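Local coordinates for protein arginase 1, mitochondrial (Arabidopsis thaliana, PDB 6VSU) that catalyses the manganese-dependent hydrolysis of L-arginine to urea and L-ornithine, and also converts agmatine to putrescine, at residues E25-K30 / T94-V99; R272-I277 / A309-E314; S141-V146 / S182-I187; V199-I204 / Q219-T224. All coordinates share one frame; numbering follows the deposited sequence.

Overall arrangement
The four contacts are spread over the alpha/beta fold of arginase, built on one parallel sheet. Along the chain interaction 1 closes first; interactions 3, 4 and 2 then follow in series. Interactions 1 and 4 involve the two outermost strands, 93-98 and 218-221, their centres about 36 Å apart on opposite sides of the chain's centre. Interaction 3 pairs helices 143-154 and 183-189 beside the manganese site, about 19 Å from interaction 4 between centres; helix 183-189 leads directly into strand 193-201. Interaction 2, between helices 271-280 and 303-319, touches interaction 4 through Ile277 and Val199. Interactions 1, 2 and 4 also meet other subunits of the hexamer.

Interaction 1: E25-K30 / T94-V99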
loop_
_atom_site.group_PDB
_atom_site.type_symbol
_atom_site.label_atom_id
_atom_site.label_comp_id
_atom_site.label_asym_id
_atom_site.label_seq_id
_atom_site.Cartn_x
_atom_site.Cartn_y
_atom_site.Cartn_z
ATOM N N GLU E 25 24.434 27.847 17.976
ATOM C CA GLU E 25 23.636 29.096 17.892
ATOM C C GLU E 25 22.149 28.764 18.074
ATOM O O GLU E 25 21.455 29.552 18.650
ATOM C CB GLU E 25 23.895 29.822 16.580
ATOM C CG GLU E 25 25.329 30.218 16.358
ATOM C CD GLU E 25 25.851 31.356 17.233
ATOM O OE1 GLU E 25 25.118 31.932 18.089
ATOM O OE2 GLU E 25 27.025 31.624 17.075
ATOM N N ARG E 26 21.684 27.648 17.507
ATOM C CA ARG E 26 20.262 27.243 17.664
ATOM C C ARG E 26 19.978 26.929 19.140
ATOM O O ARG E 26 18.964 27.409 19.652
ATOM C CB ARG E 26 19.920 26.078 16.728
ATOM C CG ARG E 26 20.117 26.388 15.250
ATOM C CD ARG E 26 19.330 25.503 14.302
ATOM N NE ARG E 26 19.664 24.092 14.400
ATOM C CZ ARG E 26 20.162 23.357 13.417
ATOM N NH1 ARG E 26 20.378 23.886 12.230
ATOM N NH2 ARG E 26 20.435 22.086 13.621
ATOM N N ALA E 27 20.894 26.218 19.799
ATOM C CA ALA E 27 20.777 25.840 21.221
ATOM C C ALA E 27 20.765 27.111 22.073
ATOM O O ALA E 27 19.977 27.189 23.029
ATOM C CB ALA E 27 21.862 24.884 21.635
ATOM N N LYS E 28 21.555 28.099 21.726
ATOM C CA LYS E 28 21.641 29.339 22.534
ATOM C C LYS E 28 20.270 30.045 22.557
ATOM O O LYS E 28 19.843 30.446 23.617
ATOM C CB LYS E 28 22.749 30.249 22.008
ATOM C CG LYS E 28 22.769 31.636 22.651
ATOM C CD LYS E 28 24.131 32.292 22.661
ATOM C CE LYS E 28 24.135 33.791 22.470
ATOM N NZ LYS E 28 23.113 34.507 23.263
ATOM N N LEU E 29 19.580 30.162 21.429
ATOM C CA LEU E 29 18.218 30.774 21.364
ATOM C C LEU E 29 17.226 29.963 22.209
ATOM O O LEU E 29 16.343 30.574 22.835
ATOM C CB LEU E 29 17.764 30.818 19.902
ATOM C CG LEU E 29 18.635 31.662 18.973
ATOM C CD1 LEU E 29 17.937 31.890 17.650
ATOM C CD2 LEU E 29 18.941 32.999 19.609
ATOM N N LYS E 30 17.342 28.622 22.199
ATOM C CA LYS E 30 16.373 27.761 22.900
ATOM C C LYS E 30 16.603 27.906 24.404
ATOM O O LYS E 30 15.584 28.068 25.113
ATOM C CB LYS E 30 16.422 26.338 22.369
ATOM C CG LYS E 30 15.952 26.130 20.933
ATOM C CD LYS E 30 14.820 26.978 20.458
ATOM C CE LYS E 30 14.552 26.696 18.996
ATOM N NZ LYS E 30 13.261 27.258 18.557
ATOM N N THR E 94 11.677 22.034 23.511
ATOM C CA THR E 94 12.238 22.821 22.381
ATOM C C THR E 94 12.939 21.842 21.440
ATOM O O THR E 94 13.014 20.688 21.770
ATOM C CB THR E 94 13.203 23.932 22.838
ATOM O OG1 THR E 94 14.212 23.354 23.651
ATOM C CG2 THR E 94 12.486 25.026 23.573
ATOM N N ASP E 95 13.541 22.352 20.397
ATOM C CA ASP E 95 14.081 21.537 19.275
ATOM C C ASP E 95 15.251 22.328 18.687
ATOM O O ASP E 95 15.009 23.445 18.209
ATOM C CB ASP E 95 12.986 21.307 18.239
ATOM C CG ASP E 95 13.386 20.396 17.092
ATOM O OD1 ASP E 95 14.551 19.904 17.016
ATOM O OD2 ASP E 95 12.488 20.137 16.298
ATOM N N VAL E 96 16.451 21.782 18.768
ATOM C CA VAL E 96 17.658 22.426 18.171
ATOM C C VAL E 96 17.944 21.837 16.791
ATOM O O VAL E 96 18.957 22.149 16.250
ATOM C CB VAL E 96 18.893 22.338 19.087
ATOM C CG1 VAL E 96 18.590 22.796 20.503
ATOM C CG2 VAL E 96 19.418 20.936 19.131
ATOM N N GLY E 97 17.048 21.061 16.208
ATOM C CA GLY E 97 17.205 20.577 14.831
ATOM C C GLY E 97 18.146 19.389 14.705
ATOM O O GLY E 97 18.414 18.673 15.682
ATOM N N ASP E 98 18.639 19.203 13.501
ATOM C CA ASP E 98 19.430 18.007 13.117
ATOM C C ASP E 98 20.916 18.359 12.988
ATOM O O ASP E 98 21.272 19.435 12.483
ATOM C CB ASP E 98 18.934 17.473 11.768
ATOM C CG ASP E 98 17.580 16.804 11.902
ATOM O OD1 ASP E 98 17.151 16.583 13.091
ATOM O OD2 ASP E 98 16.941 16.552 10.827
ATOM N N VAL E 99 21.739 17.429 13.385
ATOM C CA VAL E 99 23.179 17.378 13.031
ATOM C C VAL E 99 23.213 17.123 11.536
ATOM O O VAL E 99 22.513 16.257 11.034
ATOM C CB VAL E 99 23.887 16.274 13.836
ATOM C CG1 VAL E 99 25.335 16.124 13.483
ATOM C CG2 VAL E 99 23.723 16.482 15.316
HETATM O O HOH W 1 21.252 21.191 10.528
#
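Arg26 reaches from helix 25-30 to the backbone of strand 94-98, which runs nearly antiparallel to it (174° between the short axes). Its CB starts toward the strand, 4.1 Å from Val96 O, and CD passes the same oxygen at 3.9 Å. The bend at chi3 (-61°) swings the guanidinium round, edge first, onto the carbonyls. NE then donates to Val96 O at 2.8 Å from above the carbonyl plane, while NH2 reaches the same oxygen in that plane, on a lone pair, at 3.0 Å. This side-on grip by two nitrogens on one atom leaves NH2 close enough to bond Asp98 O as well, 3.0 Å away; NH1 makes a weak bond to a water that donates to Asp98 O. The contact thus pins the long N-terminal helix 7-37 against an outermost strand of the arginase sheet, where Asp95 OD1 accepts from Gly97 N in an Asx turn. A leucine in place of Arg26 would probably leave the carbonyl oxygen of Val96 without both of its donors across this contact. Next to Arg26 on the helix, Ala27 packs its CB on Val96 CG1 at 4.0 Å. The Lys30 chain runs past the Thr94 side chain, which heads the other way, and brings CE 3.4 Å from Asp95 O; its ammonium goes on to a salt bridge with Asp106 of a second subunit.

Interaction 2: R272-I277 / A309-E314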
loop_
_atom_site.group_PDB
_atom_site.type_symbol
_atom_site.label_atom_id
_atom_site.label_comp_id
_atom_site.label_asym_id
_atom_site.label_seq_id
_atom_site.Cartn_x
_atom_site.Cartn_y
_atom_site.Cartn_z
ATOM N N ARG E 272 1.069 0.463 24.933
ATOM C CA ARG E 272 0.616 0.653 26.331
ATOM C C ARG E 272 1.617 -0.008 27.302
ATOM O O ARG E 272 1.833 0.589 28.372
ATOM C CB ARG E 272 -0.802 0.181 26.534
ATOM C CG ARG E 272 -1.371 0.520 27.907
ATOM C CD ARG E 272 -1.184 1.959 28.421
ATOM N NE ARG E 272 -1.591 2.900 27.390
ATOM C CZ ARG E 272 -1.506 4.211 27.400
ATOM N NH1 ARG E 272 -0.923 4.848 28.404
ATOM N NH2 ARG E 272 -1.978 4.899 26.363
ATOM N N ASP E 273 2.179 -1.179 26.988
ATOM C CA ASP E 273 3.223 -1.825 27.822
ATOM C C ASP E 273 4.411 -0.864 28.003
ATOM O O ASP E 273 4.852 -0.625 29.162
ATOM C CB ASP E 273 3.747 -3.119 27.202
ATOM C CG ASP E 273 2.773 -4.288 27.155
ATOM O OD1 ASP E 273 1.859 -4.336 28.003
ATOM O OD2 ASP E 273 2.979 -5.203 26.295
ATOM N N VAL E 274 4.887 -0.239 26.941
ATOM C CA VAL E 274 6.044 0.700 27.034
ATOM C C VAL E 274 5.691 1.912 27.922
ATOM O O VAL E 274 6.524 2.339 28.755
ATOM C CB VAL E 274 6.521 1.110 25.636
ATOM C CG1 VAL E 274 7.537 2.243 25.664
ATOM C CG2 VAL E 274 7.093 -0.096 24.918
ATOM N N LEU E 275 4.494 2.476 27.774
ATOM C CA LEU E 275 4.102 3.656 28.591
ATOM C C LEU E 275 3.876 3.200 30.023
ATOM O O LEU E 275 4.182 3.999 30.895
ATOM C CB LEU E 275 2.869 4.361 28.019
ATOM C CG LEU E 275 3.070 5.039 26.660
ATOM C CD1 LEU E 275 1.870 5.933 26.398
ATOM C CD2 LEU E 275 4.339 5.863 26.529
ATOM N N ASN E 276 3.465 1.952 30.258
ATOM C CA ASN E 276 3.363 1.488 31.655
ATOM C C ASN E 276 4.754 1.529 32.298
ATOM O O ASN E 276 4.855 1.976 33.456
ATOM C CB ASN E 276 2.688 0.142 31.818
ATOM C CG ASN E 276 1.189 0.162 31.560
ATOM O OD1 ASN E 276 0.563 1.219 31.406
ATOM N ND2 ASN E 276 0.614 -1.033 31.477
ATOM N N ILE E 277 5.788 1.104 31.585
ATOM C CA ILE E 277 7.186 1.124 32.096
ATOM C C ILE E 277 7.685 2.575 32.279
ATOM O O ILE E 277 8.167 2.934 33.405
ATOM C CB ILE E 277 8.063 0.315 31.143
ATOM C CG1 ILE E 277 7.601 -1.148 31.083
ATOM C CG2 ILE E 277 9.519 0.446 31.528
ATOM C CD1 ILE E 277 8.292 -1.940 30.042
ATOM N N ALA E 309 6.693 9.640 17.512
ATOM C CA ALA E 309 6.335 10.961 18.038
ATOM C C ALA E 309 5.764 10.815 19.454
ATOM O O ALA E 309 6.141 11.645 20.331
ATOM C CB ALA E 309 5.394 11.661 17.108
ATOM N N LYS E 310 4.900 9.815 19.716
ATOM C CA LYS E 310 4.253 9.759 21.044
ATOM C C LYS E 310 5.289 9.319 22.108
ATOM O O LYS E 310 5.233 9.829 23.261
ATOM C CB LYS E 310 2.994 8.908 21.025
ATOM C CG LYS E 310 2.283 8.991 22.365
ATOM C CD LYS E 310 0.887 8.638 22.390
ATOM C CE LYS E 310 0.204 8.749 23.738
ATOM N NZ LYS E 310 -1.223 8.353 23.611
ATOM N N LEU E 311 6.249 8.453 21.751
ATOM C CA LEU E 311 7.374 8.103 22.649
ATOM C C LEU E 311 8.167 9.355 22.937
ATOM O O LEU E 311 8.578 9.542 24.144
ATOM C CB LEU E 311 8.291 7.056 22.008
ATOM C CG LEU E 311 7.665 5.679 21.821
ATOM C CD1 LEU E 311 8.511 4.763 20.972
ATOM C CD2 LEU E 311 7.425 5.082 23.169
ATOM N N VAL E 312 8.475 10.148 21.916
ATOM C CA VAL E 312 9.232 11.407 22.147
ATOM C C VAL E 312 8.423 12.311 23.094
ATOM O O VAL E 312 8.982 12.815 24.083
ATOM C CB VAL E 312 9.641 12.130 20.852
ATOM C CG1 VAL E 312 10.174 13.536 21.116
ATOM C CG2 VAL E 312 10.677 11.312 20.098
ATOM N N ARG E 313 7.133 12.422 22.868
ATOM C CA ARG E 313 6.314 13.348 23.675
ATOM C C ARG E 313 6.284 12.875 25.152
ATOM O O ARG E 313 6.390 13.744 26.058
ATOM C CB ARG E 313 4.905 13.427 23.077
ATOM C CG ARG E 313 4.787 14.138 21.730
ATOM C CD ARG E 313 3.460 13.808 21.081
ATOM N NE ARG E 313 2.290 14.091 21.893
ATOM C CZ ARG E 313 1.337 14.933 21.603
ATOM N NH1 ARG E 313 1.304 15.585 20.454
ATOM N NH2 ARG E 313 0.363 15.091 22.467
ATOM N N GLU E 314 6.053 11.583 25.374
ATOM C CA GLU E 314 5.978 11.016 26.744
ATOM C C GLU E 314 7.339 11.162 27.440
ATOM O O GLU E 314 7.351 11.522 28.601
ATOM C CB GLU E 314 5.388 9.607 26.689
ATOM C CG GLU E 314 3.929 9.593 26.262
ATOM C CD GLU E 314 3.009 10.439 27.120
ATOM O OE1 GLU E 314 3.029 10.264 28.338
ATOM O OE2 GLU E 314 2.304 11.275 26.570
#
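Helices 272-277 and 309-314 run almost parallel, 12° between their short axes, but stand 11.4 Å apart at closest approach, leaving the contact to side chains alone. CG1 of Val274 lies anti to the backbone N (chi1 170°) and meets CD2 of Leu311 at 3.8 Å, the two side chains crossing at about a right angle. Leu275 divides its branches between two partners. Its CD2 rests on the aliphatic part of Glu314, 3.8 Å from CG, and its CD1 lies 4.2 Å from CE of the extended Lys310. The bend of Glu314 at chi2 (-56°) accompanies a carboxylate bound elsewhere, to His279 and to the backbone N of Glu82. Arg272 NH2 and Lys310 NZ lie 4.5 Å apart, and both form salt bridges with Glu82, whose charge probably balances theirs in part. Lys310 is also salt-bridged to Glu265 of a third subunit, and Arg272 NH2 bonds Gly267 O of that subunit. Parallel helix packing of this kind is characteristic of a parallel alpha/beta fold, here with helix 271-280 leading through strand 285-291 to helix 303-319, and its charged residues Arg272 and Lys310 reach a subunit interface of the hexamer.

Interaction 3: S141-V146 / S182-I187; sequences SISYPV and SSFARI
Tyr144 lays one face of its ring over CB of Arg186, a CH-pi contact with the carbon 3.4 Å from the ring centroid and 10° off the normal. The ring is brought there by chi1 of 165°, which sets CG opposite the backbone N. Arg186 starts toward the tyrosine, then bends at chi2 and again at chi3, leading its guanidinium away to Glu189 and the carbonyls of Asp171 and Lys177; ring and guanidinium planes end 84° apart. Beyond the ring, a water donates to Arg186 O at 2.8 Å and also binds Tyr144 OH. An alanine at Tyr144 is likely to uncover CB of Arg186 and leave this water without its phenolic partner. Ile187 fits beside the same residue, CG1 lying 3.7 Å from Tyr144 CA, while its CD1 reaches Ser143 O. Ser143 CB in turn meets CZ of Phe184 at 4.2 Å. Ser183 turns OG to the carbonyl of His140, a manganese ligand, and Ser143 OG bonds Asp289. Phe184 stacks on His162 and touches strand 244-249, whereas Pro145 and Val146 pack on helix 111-126, so the helix pair has Phe184 on the side of the metal site and Pro145 and Val146 against that helix.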
loop_
_atom_site.group_PDB
_atom_site.type_symbol
_atom_site.label_atom_id
_atom_site.label_comp_id
_atom_site.label_asym_id
_atom_site.label_seq_id
_atom_site.Cartn_x
_atom_site.Cartn_y
_atom_site.Cartn_z
ATOM N N SER E 141 23.475 3.103 16.401
ATOM C CA SER E 141 24.912 3.401 16.594
ATOM C C SER E 141 25.067 4.702 17.372
ATOM O O SER E 141 26.096 4.864 18.079
ATOM C CB SER E 141 25.708 3.408 15.331
ATOM O OG SER E 141 25.331 4.461 14.496
ATOM N N ILE E 142 24.098 5.586 17.266
ATOM C CA ILE E 142 24.256 6.953 17.804
ATOM C C ILE E 142 24.173 6.938 19.343
ATOM O O ILE E 142 24.677 7.882 19.978
ATOM C CB ILE E 142 23.217 7.856 17.162
ATOM C CG1 ILE E 142 21.846 7.601 17.766
ATOM C CG2 ILE E 142 23.276 7.702 15.634
ATOM C CD1 ILE E 142 20.798 8.485 17.238
ATOM N N SER E 143 23.582 5.903 19.925
ATOM C CA SER E 143 23.451 5.806 21.379
ATOM C C SER E 143 24.827 5.864 22.033
ATOM O O SER E 143 24.939 6.464 23.097
ATOM C CB SER E 143 22.703 4.579 21.725
ATOM O OG SER E 143 21.321 4.767 21.464
ATOM N N TYR E 144 25.861 5.319 21.405
ATOM C CA TYR E 144 27.226 5.302 21.987
ATOM C C TYR E 144 27.704 6.737 22.161
ATOM O O TYR E 144 27.997 7.147 23.282
ATOM C CB TYR E 144 28.202 4.438 21.186
ATOM C CG TYR E 144 29.673 4.622 21.492
ATOM C CD1 TYR E 144 30.133 4.863 22.774
ATOM C CD2 TYR E 144 30.633 4.498 20.498
ATOM C CE1 TYR E 144 31.496 4.940 23.085
ATOM C CE2 TYR E 144 31.995 4.614 20.781
ATOM C CZ TYR E 144 32.437 4.846 22.080
ATOM O OH TYR E 144 33.774 4.962 22.352
ATOM N N PRO E 145 27.860 7.543 21.097
ATOM C CA PRO E 145 28.417 8.885 21.268
ATOM C C PRO E 145 27.547 9.798 22.114
ATOM O O PRO E 145 28.060 10.738 22.709
ATOM C CB PRO E 145 28.559 9.455 19.847
ATOM C CG PRO E 145 27.654 8.576 19.000
ATOM C CD PRO E 145 27.740 7.198 19.668
ATOM N N VAL E 146 26.265 9.534 22.130
ATOM C CA VAL E 146 25.309 10.365 22.919
ATOM C C VAL E 146 25.558 10.031 24.397
ATOM O O VAL E 146 25.659 10.977 25.201
ATOM C CB VAL E 146 23.857 10.103 22.494
ATOM C CG1 VAL E 146 22.898 10.782 23.433
ATOM C CG2 VAL E 146 23.548 10.569 21.078
ATOM N N SER E 182 26.367 -3.049 17.967
ATOM C CA SER E 182 27.531 -3.048 18.898
ATOM C C SER E 182 27.512 -1.832 19.838
ATOM O O SER E 182 28.455 -1.683 20.627
ATOM C CB SER E 182 28.790 -3.103 18.079
ATOM O OG SER E 182 28.947 -4.375 17.487
ATOM N N SER E 183 26.511 -0.960 19.787
ATOM C CA SER E 183 26.675 0.348 20.458
ATOM C C SER E 183 26.689 0.169 21.990
ATOM O O SER E 183 27.404 0.968 22.683
ATOM C CB SER E 183 25.702 1.352 19.996
ATOM O OG SER E 183 24.471 0.762 19.936
ATOM N N PHE E 184 26.047 -0.876 22.512
ATOM C CA PHE E 184 25.976 -1.098 23.988
ATOM C C PHE E 184 27.245 -1.818 24.465
ATOM O O PHE E 184 27.612 -1.652 25.597
ATOM C CB PHE E 184 24.643 -1.751 24.358
ATOM C CG PHE E 184 23.546 -0.731 24.289
ATOM C CD1 PHE E 184 22.955 -0.436 23.083
ATOM C CD2 PHE E 184 23.196 0.010 25.408
ATOM C CE1 PHE E 184 22.016 0.580 22.999
ATOM C CE2 PHE E 184 22.268 1.030 25.331
ATOM C CZ PHE E 184 21.684 1.306 24.115
ATOM N N ALA E 185 27.956 -2.516 23.594
ATOM C CA ALA E 185 29.314 -2.995 23.880
ATOM C C ALA E 185 30.238 -1.774 23.983
ATOM O O ALA E 185 30.945 -1.614 24.987
ATOM C CB ALA E 185 29.748 -4.004 22.835
ATOM N N ARG E 186 30.168 -0.862 23.036
ATOM C CA ARG E 186 30.975 0.371 23.121
ATOM C C ARG E 186 30.685 1.064 24.459
ATOM O O ARG E 186 31.642 1.511 25.127
ATOM C CB ARG E 186 30.743 1.307 21.935
ATOM C CG ARG E 186 31.127 0.722 20.574
ATOM C CD ARG E 186 32.603 0.471 20.311
ATOM N NE ARG E 186 33.028 -0.796 20.889
ATOM C CZ ARG E 186 32.860 -1.999 20.303
ATOM N NH1 ARG E 186 32.264 -2.104 19.112
ATOM N NH2 ARG E 186 33.254 -3.101 20.930
ATOM N N ILE E 187 29.425 1.188 24.829
ATOM C CA ILE E 187 29.041 1.935 26.054
ATOM C C ILE E 187 29.573 1.191 27.300
ATOM O O ILE E 187 30.073 1.862 28.224
ATOM C CB ILE E 187 27.515 2.158 26.078
ATOM C CG1 ILE E 187 27.047 3.243 25.108
ATOM C CG2 ILE E 187 27.036 2.457 27.484
ATOM C CD1 ILE E 187 25.520 3.248 24.928
HETATM O O HOH W 2 34.096 2.700 24.574
#

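Interaction 4: V199-I204 / Q219-T224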
loop_
_atom_site.group_PDB
_atom_site.type_symbol
_atom_site.label_atom_id
_atom_site.label_comp_id
_atom_site.label_asym_id
_atom_site.label_seq_id
_atom_site.Cartn_x
_atom_site.Cartn_y
_atom_site.Cartn_z
ATOM N N VAL E 199 15.312 -4.429 28.019
ATOM C CA VAL E 199 13.901 -4.856 28.135
ATOM C C VAL E 199 13.295 -5.007 26.744
ATOM O O VAL E 199 13.423 -4.095 25.939
ATOM C CB VAL E 199 13.103 -3.853 28.986
ATOM C CG1 VAL E 199 11.667 -4.347 29.118
ATOM C CG2 VAL E 199 13.783 -3.680 30.331
ATOM N N GLY E 200 12.577 -6.105 26.551
ATOM C CA GLY E 200 11.901 -6.465 25.297
ATOM C C GLY E 200 12.724 -7.325 24.393
ATOM O O GLY E 200 12.291 -7.550 23.265
ATOM N N ILE E 201 13.806 -7.892 24.906
ATOM C CA ILE E 201 14.789 -8.665 24.093
ATOM C C ILE E 201 14.093 -9.926 23.567
ATOM O O ILE E 201 13.537 -10.662 24.379
ATOM C CB ILE E 201 16.020 -9.042 24.919
ATOM C CG1 ILE E 201 16.799 -7.839 25.438
ATOM C CG2 ILE E 201 16.886 -9.957 24.110
ATOM C CD1 ILE E 201 17.366 -6.973 24.340
ATOM N N ARG E 202 14.178 -10.213 22.277
ATOM C CA ARG E 202 13.628 -11.491 21.761
ATOM C C ARG E 202 14.415 -11.974 20.546
ATOM O O ARG E 202 13.958 -12.912 19.876
ATOM C CB ARG E 202 12.147 -11.292 21.468
ATOM C CG ARG E 202 11.869 -10.031 20.665
ATOM C CD ARG E 202 10.405 -9.783 20.560
ATOM N NE ARG E 202 10.077 -8.788 19.593
ATOM C CZ ARG E 202 10.073 -7.481 19.782
ATOM N NH1 ARG E 202 10.482 -6.948 20.910
ATOM N NH2 ARG E 202 9.671 -6.686 18.797
ATOM N N SER E 203 15.545 -11.341 20.251
ATOM C CA SER E 203 16.487 -11.772 19.206
ATOM C C SER E 203 17.884 -11.652 19.803
ATOM O O SER E 203 18.439 -10.533 19.887
ATOM C CB SER E 203 16.322 -10.960 17.919
ATOM O OG SER E 203 17.325 -11.318 16.963
ATOM N N ILE E 204 18.434 -12.776 20.241
ATOM C CA ILE E 204 19.748 -12.791 20.919
ATOM C C ILE E 204 20.353 -14.167 20.708
ATOM O O ILE E 204 19.595 -15.185 20.603
ATOM C CB ILE E 204 19.564 -12.408 22.402
ATOM C CG1 ILE E 204 20.889 -12.399 23.168
ATOM C CG2 ILE E 204 18.564 -13.304 23.103
ATOM C CD1 ILE E 204 20.774 -11.721 24.497
ATOM N N GLN E 219 19.403 -8.507 31.426
ATOM C CA GLN E 219 18.705 -8.751 30.150
ATOM C C GLN E 219 17.329 -9.320 30.479
ATOM O O GLN E 219 17.278 -10.404 31.028
ATOM C CB GLN E 219 19.498 -9.682 29.232
ATOM C CG GLN E 219 20.694 -8.964 28.639
ATOM C CD GLN E 219 21.572 -9.782 27.719
ATOM O OE1 GLN E 219 21.692 -10.989 27.901
ATOM N NE2 GLN E 219 22.236 -9.118 26.775
ATOM N N TYR E 220 16.248 -8.637 30.130
ATOM C CA TYR E 220 14.870 -9.153 30.296
ATOM C C TYR E 220 14.404 -9.589 28.904
ATOM O O TYR E 220 14.298 -8.752 28.041
ATOM C CB TYR E 220 13.973 -8.124 30.991
ATOM C CG TYR E 220 14.418 -7.843 32.395
ATOM C CD1 TYR E 220 13.995 -8.659 33.423
ATOM C CD2 TYR E 220 15.376 -6.896 32.690
ATOM C CE1 TYR E 220 14.471 -8.518 34.709
ATOM C CE2 TYR E 220 15.823 -6.704 33.983
ATOM C CZ TYR E 220 15.362 -7.505 34.999
ATOM O OH TYR E 220 15.802 -7.381 36.292
ATOM N N GLU E 221 14.178 -10.869 28.721
ATOM C CA GLU E 221 13.654 -11.470 27.475
ATOM C C GLU E 221 12.127 -11.601 27.522
ATOM O O GLU E 221 11.583 -11.838 28.582
ATOM C CB GLU E 221 14.312 -12.821 27.277
ATOM C CG GLU E 221 15.815 -12.713 27.097
ATOM C CD GLU E 221 16.469 -14.056 26.848
ATOM O OE1 GLU E 221 16.087 -14.767 25.909
ATOM O OE2 GLU E 221 17.331 -14.427 27.625
ATOM N N MET E 222 11.469 -11.390 26.381
ATOM C CA MET E 222 9.993 -11.431 26.291
ATOM C C MET E 222 9.453 -12.814 26.688
ATOM O O MET E 222 8.344 -12.867 27.180
ATOM C CB MET E 222 9.502 -11.039 24.891
ATOM C CG MET E 222 9.694 -9.599 24.599
ATOM S SD MET E 222 8.783 -8.498 25.675
ATOM C CE MET E 222 7.130 -9.173 25.531
ATOM N N ARG E 223 10.209 -13.886 26.517
ATOM C CA ARG E 223 9.772 -15.205 26.997
ATOM C C ARG E 223 9.522 -15.244 28.515
ATOM O O ARG E 223 8.971 -16.244 28.923
ATOM C CB ARG E 223 10.778 -16.276 26.576
ATOM C CG ARG E 223 12.195 -16.092 27.074
ATOM C CD ARG E 223 13.136 -17.063 26.371
ATOM N NE ARG E 223 14.501 -16.825 26.814
ATOM C CZ ARG E 223 15.043 -17.339 27.939
ATOM N NH1 ARG E 223 14.325 -18.117 28.722
ATOM N NH2 ARG E 223 16.279 -17.022 28.329
ATOM N N THR E 224 9.987 -14.284 29.342
ATOM C CA THR E 224 9.727 -14.265 30.798
ATOM C C THR E 224 8.965 -12.989 31.154
ATOM O O THR E 224 8.834 -12.672 32.358
ATOM C CB THR E 224 11.018 -14.424 31.619
ATOM O OG1 THR E 224 11.866 -13.259 31.460
ATOM C CG2 THR E 224 11.723 -15.721 31.260
HETATM O O HOH W 3 11.157 -7.856 28.385
#
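Backbone pairing at an edge of the parallel sheet joins segment 199-204, at the end of strand 193-201, to segment 219-224, where the outermost strand 218-221 gives way to a 3-10 turn. Ile201 and Glu221 form a parallel bridge. Ile201 N donates to Tyr220 O at 3.3 Å, and Ile201 O accepts from Met222 N at 3.0 Å, with the CA of Glu221 in a CA-H...O contact to the same oxygen. The strand bends sharply at Gly200, whose positive phi suits glycine; a water accepts from its N at 2.9 Å and donates weakly to Tyr220 O. With helix 206-215 between them, the two strands complete a beta-alpha-beta unit of the arginase fold, and the loop after the first carries Ser203, which binds L-ornithine. Met222, bent at chi2 and chi3, brings SD to 3.7 Å from Gly200 CA and CG to Gly200 O. Arg202 runs beside Met222 in the same direction, and its NH1 donates to Gly200 O at 3.0 Å in the carbonyl plane; the guanidinium also bonds the carbonyls of Asp251, a manganese ligand, and Cys252. Ile204 crosses the extended Gln219 and places CD1 3.6 Å from its OE1, while Gln219 NE2 is held by Gln198. The carboxylate of Glu221 is gripped side-on by Arg223, NE to OE1 at 2.8 Å and NH2 to OE2, both from above its plane, and OE2 has a further salt-bridge partner in Arg209. Against a fourth subunit, Arg202, Glu221 and Arg223 pack on Glu82 of that subunit, and Met222 on its Arg272.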